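Local coordinates for tRNA threonylcarbamoyladenosine biosynthesis protein TsaB (Pseudomonas aeruginosa, PDB 5BR9) that probably takes part, as a TsaB-type member of the KAE1/TsaD family, in making the threonylcarbamoyladenosine modification of transfer RNA, at residues A108-R113 / A196-S201. Residues are numbered along the deposited sequence; the frame is centred on the assembly and turned at random.
Sequences AQRAYR and AEDLLS
Arg113 takes hold of the buried Asp198 side-on, giving one nitrogen to each carboxylate oxygen. Its NE reaches OD1 of Asp198 at 2.5 Å, and its NH2 meets OD2 of the same residue at 2.8 Å. Both bonds are nearly straight and use syn lone pairs, with the guanidinium and carboxylate planes only 11° apart. After an extended start, the arginine chain folds about its CG-CD bond (chi3 56°), which turns NE and NH2 to the carboxylate. Over one face of the same guanidinium lies the carboxylate of Glu197, stacked nearly parallel, its OE1 3.7 Å from CZ of Arg113. No N-H points at that oxygen, which makes this a long, purely charge-based partnership beside the directed one; the two in-plane bonds fix the rotation of the guanidinium, and the acid over its face probably adds to the electrostatic hold.

Asp198 OD2 also rests against the aliphatic part of Arg110, 3.2 Å from its CB. The extended chain of Arg110 then carries its guanidinium onward to Glu114 and the carbonyl of Leu193. Gln109 packs with methylene carbon: its CB is 4.0 Å from CB of Asp198, and its CG touches CB of Ser201. The Gln109 amide turns off to the backbone of Met143 and Gly141.

Segments 108-113 and 196-201 cross at 102°, their axes coming within 8.8 Å. Helix 196-208 packs on the sheet holding strand 12-16, whereas helix 103-115 lies against strand 131-139 of the second sheet, so this salt-bridge network joins the two lobes of the ASKHA (actin-like ATPase) fold.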
# COMPACT_ATOMS: atom_id res chain seq x y z
N ALA A 108 11.44 -10.29 18.80
CA ALA A 108 11.67 -10.61 20.20
C ALA A 108 10.80 -11.80 20.59
O ALA A 108 11.29 -12.76 21.18
CB ALA A 108 11.38 -9.42 21.07
N GLN A 109 9.53 -11.75 20.20
CA GLN A 109 8.60 -12.82 20.52
C GLN A 109 9.06 -14.10 19.84
O GLN A 109 8.99 -15.19 20.43
CB GLN A 109 7.17 -12.48 20.08
CG GLN A 109 6.13 -13.41 20.70
CD GLN A 109 5.93 -13.12 22.17
OE1 GLN A 109 6.11 -11.99 22.61
NE2 GLN A 109 5.58 -14.14 22.94
N ARG A 110 9.55 -13.98 18.60
CA ARG A 110 10.06 -15.17 17.91
C ARG A 110 11.29 -15.76 18.59
O ARG A 110 11.40 -16.98 18.76
CB ARG A 110 10.40 -14.86 16.46
CG ARG A 110 10.97 -16.07 15.73
CD ARG A 110 10.98 -15.89 14.24
NE ARG A 110 11.37 -17.12 13.56
CZ ARG A 110 11.53 -17.23 12.24
NH1 ARG A 110 11.34 -16.18 11.45
NH2 ARG A 110 11.88 -18.39 11.72
N ALA A 111 12.21 -14.89 19.01
CA ALA A 111 13.42 -15.37 19.67
C ALA A 111 13.06 -16.04 21.00
O ALA A 111 13.68 -17.01 21.42
CB ALA A 111 14.42 -14.24 19.86
N TYR A 112 12.05 -15.49 21.66
CA TYR A 112 11.56 -16.09 22.89
C TYR A 112 11.01 -17.49 22.61
O TYR A 112 11.39 -18.45 23.28
CB TYR A 112 10.49 -15.22 23.53
CG TYR A 112 9.74 -15.97 24.60
CD1 TYR A 112 10.38 -16.38 25.77
CD2 TYR A 112 8.39 -16.32 24.43
CE1 TYR A 112 9.70 -17.10 26.75
CE2 TYR A 112 7.70 -17.05 25.42
CZ TYR A 112 8.37 -17.43 26.57
OH TYR A 112 7.71 -18.13 27.55
N ARG A 113 10.14 -17.61 21.61
CA ARG A 113 9.54 -18.90 21.29
C ARG A 113 10.58 -19.93 20.86
O ARG A 113 10.49 -21.10 21.24
CB ARG A 113 8.48 -18.74 20.19
CG ARG A 113 7.86 -20.05 19.73
CD ARG A 113 6.75 -19.81 18.71
NE ARG A 113 7.20 -19.05 17.54
CZ ARG A 113 7.85 -19.57 16.51
NH1 ARG A 113 8.14 -20.87 16.50
NH2 ARG A 113 8.20 -18.81 15.49
N ALA A 196 4.74 -14.29 11.13
CA ALA A 196 3.35 -13.99 11.45
C ALA A 196 2.83 -14.78 12.66
O ALA A 196 1.94 -14.32 13.38
CB ALA A 196 2.47 -14.25 10.25
N GLU A 197 3.39 -15.96 12.89
CA GLU A 197 3.02 -16.76 14.06
C GLU A 197 3.26 -15.99 15.37
O GLU A 197 2.45 -16.02 16.30
CB GLU A 197 3.78 -18.08 14.09
CG GLU A 197 3.53 -18.88 15.36
CD GLU A 197 4.22 -20.22 15.37
OE1 GLU A 197 4.94 -20.55 14.40
OE2 GLU A 197 4.05 -20.96 16.36
N ASP A 198 4.38 -15.28 15.43
CA ASP A 198 4.72 -14.53 16.63
C ASP A 198 4.02 -13.16 16.64
O ASP A 198 3.68 -12.64 17.71
CB ASP A 198 6.23 -14.40 16.75
CG ASP A 198 6.91 -15.76 16.68
OD1 ASP A 198 6.75 -16.56 17.64
OD2 ASP A 198 7.55 -16.06 15.65
N LEU A 199 3.76 -12.63 15.45
CA LEU A 199 2.89 -11.46 15.32
C LEU A 199 1.51 -11.78 15.89
O LEU A 199 0.92 -10.98 16.61
CB LEU A 199 2.76 -11.05 13.85
CG LEU A 199 1.63 -10.08 13.49
CD1 LEU A 199 1.80 -8.78 14.23
CD2 LEU A 199 1.64 -9.82 11.99
N LEU A 200 1.02 -12.98 15.58
CA LEU A 200 -0.27 -13.47 16.06
C LEU A 200 -0.31 -13.54 17.59
O LEU A 200 -1.28 -13.11 18.21
CB LEU A 200 -0.58 -14.84 15.44
CG LEU A 200 -1.96 -15.42 15.71
CD1 LEU A 200 -3.06 -14.53 15.14
CD2 LEU A 200 -2.05 -16.83 15.12
N SER A 201 0.75 -14.05 18.21
CA SER A 201 0.86 -14.05 19.67
C SER A 201 0.71 -12.63 20.25
O SER A 201 -0.11 -12.39 21.15
CB SER A 201 2.21 -14.63 20.12
OG SER A 201 2.35 -15.95 19.64